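Local structure of putative type VI secretion protein (Escherichia coli, 6SKI) at residues E79-E84 / G402-F407; I107-D112 / Q123-I128; V340-R345 / G395-Q400. The protein probably acts as a phospholipase toxin of the bacterial type VI secretion system, delivered as a cargo effector loaded on the VgrG spike. All coordinates share one frame; numbering follows the deposited sequence.

Contact 1 (E79-E84 / G402-F407)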
# COMPACT_ATOMS: atom_id res chain seq x y z
N GLU A 79 7.29 -19.52 -22.46
CA GLU A 79 7.67 -20.07 -21.16
C GLU A 79 8.92 -20.94 -21.28
O GLU A 79 9.83 -20.84 -20.45
CB GLU A 79 6.52 -20.88 -20.57
CG GLU A 79 6.86 -21.52 -19.24
CD GLU A 79 5.64 -21.73 -18.36
OE1 GLU A 79 5.25 -20.78 -17.65
OE2 GLU A 79 5.09 -22.84 -18.38
N ASP A 80 8.97 -21.79 -22.31
CA ASP A 80 10.14 -22.65 -22.51
C ASP A 80 11.38 -21.82 -22.81
O ASP A 80 12.47 -22.13 -22.31
CB ASP A 80 9.86 -23.62 -23.65
CG ASP A 80 9.10 -24.85 -23.20
OD1 ASP A 80 8.69 -24.89 -22.02
OD2 ASP A 80 8.89 -25.76 -24.02
N PHE A 81 11.24 -20.77 -23.62
CA PHE A 81 12.34 -19.87 -23.92
C PHE A 81 12.90 -19.26 -22.64
O PHE A 81 14.11 -19.31 -22.39
CB PHE A 81 11.84 -18.78 -24.87
CG PHE A 81 12.92 -18.04 -25.60
CD1 PHE A 81 14.25 -18.32 -25.39
CD2 PHE A 81 12.58 -17.05 -26.50
CE1 PHE A 81 15.22 -17.62 -26.07
CE2 PHE A 81 13.55 -16.36 -27.18
CZ PHE A 81 14.87 -16.64 -26.97
N LEU A 82 12.02 -18.71 -21.81
CA LEU A 82 12.48 -18.09 -20.57
C LEU A 82 13.13 -19.11 -19.65
O LEU A 82 14.16 -18.82 -19.03
CB LEU A 82 11.32 -17.39 -19.87
CG LEU A 82 11.71 -16.57 -18.64
CD1 LEU A 82 12.48 -15.32 -19.04
CD2 LEU A 82 10.47 -16.20 -17.85
N LYS A 83 12.55 -20.30 -19.55
CA LYS A 83 13.14 -21.33 -18.70
C LYS A 83 14.53 -21.71 -19.19
O LYS A 83 15.43 -22.00 -18.39
CB LYS A 83 12.24 -22.56 -18.65
CG LYS A 83 11.50 -22.73 -17.34
CD LYS A 83 10.33 -23.68 -17.49
CE LYS A 83 9.43 -23.65 -16.27
NZ LYS A 83 8.46 -22.53 -16.32
N GLU A 84 14.73 -21.73 -20.51
CA GLU A 84 16.02 -22.15 -21.04
C GLU A 84 17.08 -21.06 -20.91
O GLU A 84 18.26 -21.37 -20.73
CB GLU A 84 15.87 -22.63 -22.48
CG GLU A 84 16.15 -21.60 -23.55
CD GLU A 84 16.11 -22.21 -24.93
OE1 GLU A 84 15.20 -23.03 -25.19
OE2 GLU A 84 16.99 -21.88 -25.76
N GLY A 402 12.54 -18.65 -32.50
CA GLY A 402 11.97 -17.56 -31.74
C GLY A 402 13.06 -16.58 -31.35
O GLY A 402 14.20 -16.96 -31.13
N ALA A 403 12.70 -15.31 -31.31
CA ALA A 403 13.63 -14.26 -30.92
C ALA A 403 12.97 -13.34 -29.91
O ALA A 403 11.75 -13.10 -29.98
CB ALA A 403 14.11 -13.46 -32.13
N ALA A 404 13.76 -12.86 -28.96
CA ALA A 404 13.29 -11.87 -28.00
C ALA A 404 14.45 -10.97 -27.61
O ALA A 404 15.61 -11.24 -27.93
CB ALA A 404 12.68 -12.53 -26.76
N VAL A 405 14.14 -9.88 -26.92
CA VAL A 405 15.15 -9.00 -26.34
C VAL A 405 15.28 -9.32 -24.86
O VAL A 405 14.31 -9.25 -24.11
CB VAL A 405 14.80 -7.53 -26.56
CG1 VAL A 405 15.93 -6.65 -26.07
CG2 VAL A 405 14.53 -7.27 -28.02
N PHE A 406 16.49 -9.67 -24.44
CA PHE A 406 16.78 -10.06 -23.07
C PHE A 406 17.66 -9.03 -22.39
O PHE A 406 18.63 -8.54 -22.98
CB PHE A 406 17.46 -11.43 -23.03
CG PHE A 406 17.12 -12.24 -21.82
CD1 PHE A 406 15.83 -12.68 -21.61
CD2 PHE A 406 18.09 -12.57 -20.90
CE1 PHE A 406 15.52 -13.43 -20.50
CE2 PHE A 406 17.78 -13.31 -19.79
CZ PHE A 406 16.49 -13.75 -19.59
N PHE A 407 17.32 -8.71 -21.15
CA PHE A 407 18.13 -7.86 -20.29
C PHE A 407 18.61 -8.69 -19.11
O PHE A 407 17.79 -9.32 -18.43
CB PHE A 407 17.34 -6.65 -19.81
CG PHE A 407 18.14 -5.68 -19.00
CD1 PHE A 407 19.24 -5.05 -19.55
CD2 PHE A 407 17.79 -5.40 -17.69
CE1 PHE A 407 19.97 -4.16 -18.80
CE2 PHE A 407 18.53 -4.51 -16.95
CZ PHE A 407 19.62 -3.89 -17.51
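Phe81 and Leu82 of helix 72-85 pack against Ala404 and Phe406 in a helix-on-sheet layer, the strand being the middle one of a three-stranded antiparallel sheet. The axes of the two short segments pass 10.3 Å apart at 61°. Along the strand, the side chains of Ala404 and Phe406 point to this helix and Gly402 lies on the same side by its position, whereas Ala403 and Val405 face helix 350-362, so the sheet lies between two helices. Small residues suit the places opposite Phe81, because they let a large ring come close to the backbone. With CG anti to the backbone N (chi1 -162°), Phe81 extends from the helix and presents its CE2 edge to the strand, 3.9 Å from Ala404 CB. Ala404 N and Ala403 C also lie at that edge, near the ring plane. No hydrogen bond joins the segments; a ring edge meets side chain and backbone, and Phe331 of the neighbouring strand meets the rings of both Phe81 and Phe406. Glu79 and Glu84 reach Lys520 and Arg382 in salt bridges. The next residue after Phe81, the branched Leu82, crosses Phe406 at about a right angle, Leu82 CD1 lying 3.9 Å from Phe406 CE1 in the plane of the ring.

Contact 2 (I107-D112 / Q123-I128); sequences ILYHPD and QIKTYI
Asp112 and Gln123 are joined by polar bonds where the chain leaving helix 101-108 runs back alongside strand 121-128. Gln123 N donates to Asp112 OD2 at 2.8 Å, reaching it on the anti side of the carboxylate. Asp112 N donates to Gln123 O, but the modelled 2.5 Å is implausibly short and its exact length doubtful. Aspartate suits the place because its short side chain supplies the acceptor for the strand's N-H, while OD1 is held by Gln119.

A second polar link comes from Lys125. Its CG lies between the backbone N and the carbonyl carbon (chi1 57°) and the rest of the chain is extended, which carries Lys125 NZ to Tyr109 O at 2.8 Å; Asn106 O adds a weak bond. The ammonium thus sits by carbonyls at the helix's C-terminal end, where a positive charge is probably favourable.

Stacking and apolar contact make up the rest. The Gln123 amide lies over one face of the Tyr109 ring in an offset stack, the planes 16° apart, with Gln123 CD 3.7 Å from Tyr109 CZ. The Tyr109 hydroxyl bonds to Asp192, and Phe42 meets the ring edge-to-face. Lys125 CB and CD run antiparallel to Tyr109 along its CD2 side, Lys125 CD 3.8 Å from Tyr109 CD2, and the chain lies beside Pro111.

Strand 22-43, helix 101-108 and the parallel strand 121-128 follow one another in beta-alpha-beta order, with a long insertion between, consistent with the alpha/beta-hydrolase clan of the catalytic domain.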
# COMPACT_ATOMS: atom_id res chain seq x y z
N ILE A 107 7.74 1.50 11.83
CA ILE A 107 8.77 1.26 12.85
C ILE A 107 9.33 2.57 13.38
O ILE A 107 9.68 2.66 14.56
CB ILE A 107 9.89 0.36 12.27
CG1 ILE A 107 9.35 -1.02 11.89
CG2 ILE A 107 11.04 0.23 13.25
CD1 ILE A 107 8.32 -1.56 12.86
N LEU A 108 9.37 3.61 12.55
CA LEU A 108 9.99 4.87 12.93
C LEU A 108 8.99 5.89 13.44
O LEU A 108 9.39 6.86 14.09
CB LEU A 108 10.74 5.47 11.74
CG LEU A 108 12.08 4.84 11.39
CD1 LEU A 108 12.62 5.43 10.11
CD2 LEU A 108 13.06 5.04 12.52
N TYR A 109 7.71 5.72 13.13
CA TYR A 109 6.67 6.56 13.71
C TYR A 109 6.77 6.51 15.22
O TYR A 109 6.69 5.43 15.81
CB TYR A 109 5.30 6.08 13.24
CG TYR A 109 4.16 7.04 13.48
CD1 TYR A 109 3.92 8.09 12.62
CD2 TYR A 109 3.32 6.88 14.57
CE1 TYR A 109 2.88 8.95 12.83
CE2 TYR A 109 2.27 7.74 14.79
CZ TYR A 109 2.06 8.78 13.92
OH TYR A 109 1.02 9.64 14.13
N HIS A 110 6.96 7.67 15.84
CA HIS A 110 7.14 7.70 17.28
C HIS A 110 5.87 7.26 17.98
O HIS A 110 4.82 7.89 17.81
CB HIS A 110 7.53 9.11 17.73
CG HIS A 110 7.77 9.22 19.20
ND1 HIS A 110 7.01 10.03 20.01
CD2 HIS A 110 8.67 8.61 20.01
CE1 HIS A 110 7.44 9.93 21.26
NE2 HIS A 110 8.44 9.07 21.28
N PRO A 111 5.91 6.18 18.77
CA PRO A 111 4.72 5.78 19.52
C PRO A 111 4.69 6.36 20.92
O PRO A 111 5.73 6.43 21.59
CB PRO A 111 4.84 4.26 19.53
CG PRO A 111 6.31 4.04 19.65
CD PRO A 111 6.99 5.20 18.92
N ASP A 112 3.52 6.77 21.38
CA ASP A 112 3.33 7.19 22.76
C ASP A 112 2.52 6.11 23.48
O ASP A 112 1.48 5.68 22.98
CB ASP A 112 2.61 8.54 22.84
CG ASP A 112 3.56 9.70 22.67
OD1 ASP A 112 4.38 9.93 23.58
OD2 ASP A 112 3.50 10.38 21.63
N GLN A 123 1.13 10.32 20.10
CA GLN A 123 1.07 9.61 18.83
C GLN A 123 0.92 8.12 19.09
O GLN A 123 1.64 7.55 19.91
CB GLN A 123 2.31 9.87 17.99
CG GLN A 123 2.23 11.08 17.10
CD GLN A 123 3.47 11.27 16.27
OE1 GLN A 123 4.37 10.43 16.29
NE2 GLN A 123 3.52 12.36 15.53
N ILE A 124 -0.01 7.50 18.38
CA ILE A 124 -0.15 6.05 18.34
C ILE A 124 -0.21 5.66 16.87
O ILE A 124 -0.53 6.47 16.00
CB ILE A 124 -1.39 5.56 19.10
CG1 ILE A 124 -2.67 6.00 18.39
CG2 ILE A 124 -1.39 6.08 20.52
CD1 ILE A 124 -3.92 5.53 19.06
N LYS A 125 0.12 4.40 16.59
CA LYS A 125 0.31 3.99 15.22
C LYS A 125 -0.40 2.68 14.95
O LYS A 125 -0.66 1.88 15.86
CB LYS A 125 1.80 3.87 14.86
CG LYS A 125 2.62 2.94 15.71
CD LYS A 125 4.08 3.26 15.53
CE LYS A 125 4.97 2.18 16.09
NZ LYS A 125 6.35 2.70 16.30
N THR A 126 -0.74 2.47 13.68
CA THR A 126 -1.53 1.35 13.23
C THR A 126 -0.98 0.87 11.90
O THR A 126 -0.59 1.67 11.05
CB THR A 126 -2.99 1.74 13.07
OG1 THR A 126 -3.44 2.45 14.24
CG2 THR A 126 -3.83 0.53 12.89
N TYR A 127 -0.95 -0.45 11.72
CA TYR A 127 -0.42 -1.05 10.50
C TYR A 127 -1.49 -1.91 9.86
O TYR A 127 -2.01 -2.84 10.48
CB TYR A 127 0.83 -1.88 10.80
CG TYR A 127 1.44 -2.51 9.57
CD1 TYR A 127 2.31 -1.80 8.76
CD2 TYR A 127 1.14 -3.82 9.22
CE1 TYR A 127 2.87 -2.37 7.64
CE2 TYR A 127 1.69 -4.39 8.10
CZ TYR A 127 2.55 -3.67 7.31
OH TYR A 127 3.10 -4.24 6.20
N ILE A 128 -1.81 -1.60 8.61
CA ILE A 128 -2.73 -2.40 7.80
C ILE A 128 -1.94 -3.01 6.66
O ILE A 128 -1.16 -2.32 5.99
CB ILE A 128 -3.91 -1.54 7.28
CG1 ILE A 128 -4.65 -0.89 8.44
CG2 ILE A 128 -4.87 -2.39 6.48
CD1 ILE A 128 -4.27 0.56 8.67

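Contact 3 (V340-R345 / G395-Q400); sequences VSDDTR and GVIQKQ
Val340 and Lys399 form the tight part of this contact, an antiparallel hydrogen-bonded pair. Val340 N reaches Lys399 O at 2.9 Å, nearly straight at 169°, and Lys399 N donates in turn to Val340 O. Ser341 and Gln398 follow as a non-hydrogen-bonded pair, and Asp342 N then donates to Ile397 O at 3.0 Å from above the carbonyl plane. Val340 and Lys399 project from the same face of the sheet. There Val340 CG2 rests 3.7 Å from Lys399 CG, a beta-branched residue against the aliphatic part of a lysine.

Toward solvent the grip is weaker. Lys399 bends at chi3 (-53°), bringing NZ near the carbonyl oxygens of Asp342 and Thr344, both bonds weak; its salt bridge to Asp342 OD2 is long, at 3.9 Å, and Glu346 forms another long, weak ion pair. The charge is probably shared among several oxygens. Asp342 OD1 lies 3.5 Å from Ile397 CG2, a loose polar-against-methyl contact.

Thr344 N bonds to Ser341 O at 2.9 Å, and Ser341 OG and Thr344 OG1 are hydrogen-bonded at 2.7 Å. In segment 395-400, Gly395 ends helix 389-394 in a Schellman motif; its positive phi suits glycine, since a CB would jam against the preceding carbonyl O. The whole is the end of an antiparallel strand pair, one partner leaving through a type I beta turn from Ser341 to Thr344.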
# COMPACT_ATOMS: atom_id res chain seq x y z
N VAL A 340 10.46 -22.06 -39.93
CA VAL A 340 11.21 -21.83 -41.15
C VAL A 340 11.95 -23.12 -41.51
O VAL A 340 11.87 -24.13 -40.80
CB VAL A 340 12.21 -20.66 -41.01
CG1 VAL A 340 11.48 -19.33 -41.10
CG2 VAL A 340 12.98 -20.77 -39.71
N SER A 341 12.67 -23.07 -42.63
CA SER A 341 13.47 -24.21 -43.06
C SER A 341 14.73 -24.32 -42.21
O SER A 341 15.30 -23.31 -41.80
CB SER A 341 13.84 -24.07 -44.54
OG SER A 341 14.04 -22.71 -44.88
N ASP A 342 15.16 -25.55 -41.95
CA ASP A 342 16.32 -25.77 -41.11
C ASP A 342 17.59 -25.17 -41.71
O ASP A 342 18.55 -24.91 -40.97
CB ASP A 342 16.52 -27.26 -40.85
CG ASP A 342 17.09 -27.54 -39.48
OD1 ASP A 342 16.45 -28.30 -38.71
OD2 ASP A 342 18.17 -27.01 -39.16
N ASP A 343 17.62 -24.94 -43.02
CA ASP A 343 18.78 -24.31 -43.64
C ASP A 343 18.83 -22.82 -43.31
O ASP A 343 19.91 -22.23 -43.23
CB ASP A 343 18.76 -24.53 -45.15
CG ASP A 343 17.54 -23.92 -45.82
OD1 ASP A 343 16.66 -24.70 -46.27
OD2 ASP A 343 17.45 -22.68 -45.90
N THR A 344 17.67 -22.19 -43.12
CA THR A 344 17.60 -20.76 -42.88
C THR A 344 18.40 -20.37 -41.64
O THR A 344 18.31 -21.02 -40.60
CB THR A 344 16.14 -20.33 -42.71
OG1 THR A 344 15.41 -20.62 -43.91
CG2 THR A 344 16.05 -18.84 -42.42
N ARG A 345 19.18 -19.30 -41.76
CA ARG A 345 19.97 -18.80 -40.65
C ARG A 345 19.05 -18.12 -39.64
O ARG A 345 18.15 -17.36 -40.02
CB ARG A 345 21.02 -17.81 -41.15
CG ARG A 345 21.75 -18.25 -42.40
CD ARG A 345 22.69 -17.16 -42.90
NE ARG A 345 22.99 -17.30 -44.32
CZ ARG A 345 23.69 -18.29 -44.86
NH1 ARG A 345 23.90 -18.31 -46.17
NH2 ARG A 345 24.19 -19.25 -44.10
N GLY A 395 11.29 -33.81 -48.02
CA GLY A 395 12.68 -33.48 -47.81
C GLY A 395 12.93 -32.23 -47.01
O GLY A 395 14.09 -31.93 -46.70
N VAL A 396 11.89 -31.48 -46.67
CA VAL A 396 12.02 -30.21 -45.97
C VAL A 396 12.06 -30.48 -44.47
O VAL A 396 11.07 -30.89 -43.88
CB VAL A 396 10.88 -29.26 -46.33
CG1 VAL A 396 10.98 -27.98 -45.51
CG2 VAL A 396 10.89 -28.95 -47.81
N ILE A 397 13.21 -30.25 -43.86
CA ILE A 397 13.32 -30.24 -42.41
C ILE A 397 13.00 -28.83 -41.94
O ILE A 397 13.33 -27.85 -42.61
CB ILE A 397 14.72 -30.70 -41.95
CG1 ILE A 397 15.10 -32.02 -42.62
CG2 ILE A 397 14.77 -30.84 -40.43
CD1 ILE A 397 14.57 -33.24 -41.90
N GLN A 398 12.35 -28.72 -40.78
CA GLN A 398 11.84 -27.44 -40.33
C GLN A 398 12.23 -27.17 -38.88
O GLN A 398 12.35 -28.09 -38.07
CB GLN A 398 10.32 -27.37 -40.47
CG GLN A 398 9.85 -27.22 -41.91
CD GLN A 398 8.59 -26.40 -42.03
OE1 GLN A 398 7.60 -26.65 -41.34
NE2 GLN A 398 8.62 -25.41 -42.92
N LYS A 399 12.40 -25.89 -38.57
CA LYS A 399 12.77 -25.45 -37.24
C LYS A 399 11.85 -24.33 -36.82
O LYS A 399 11.42 -23.52 -37.65
CB LYS A 399 14.23 -24.97 -37.19
CG LYS A 399 14.44 -23.59 -37.80
CD LYS A 399 15.81 -23.41 -38.42
CE LYS A 399 16.91 -23.74 -37.44
NZ LYS A 399 18.24 -23.33 -37.97
N GLN A 400 11.53 -24.27 -35.54
CA GLN A 400 10.88 -23.11 -34.96
C GLN A 400 11.96 -22.21 -34.39
O GLN A 400 12.72 -22.63 -33.50
CB GLN A 400 9.87 -23.50 -33.87
CG GLN A 400 8.91 -22.38 -33.53
CD GLN A 400 8.20 -22.59 -32.22
OE1 GLN A 400 8.75 -23.16 -31.28
NE2 GLN A 400 6.96 -22.12 -32.13

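Contacts 1 and 3 belong to one region and contact 2 to another. Strand 398-409 serves both 1 and 3: its start pairs with the end of strand 328-341 in contact 3, and its next residues carry helix 72-85 in contact 1, the centres lying about 20 Å apart. Contact 2 lies on the opposite side of the chain's centre, centre to centre about 45 Å from contact 1 and 65 Å from contact 3, at the larger mixed sheet. Along the chain, contact 1 spans both others, its helix preceding contact 2 and its strand following contact 3. Helix 72-85, inserted between strands 22-43 and 121-128 of the larger sheet, thus covers the small sheet built late in the sequence.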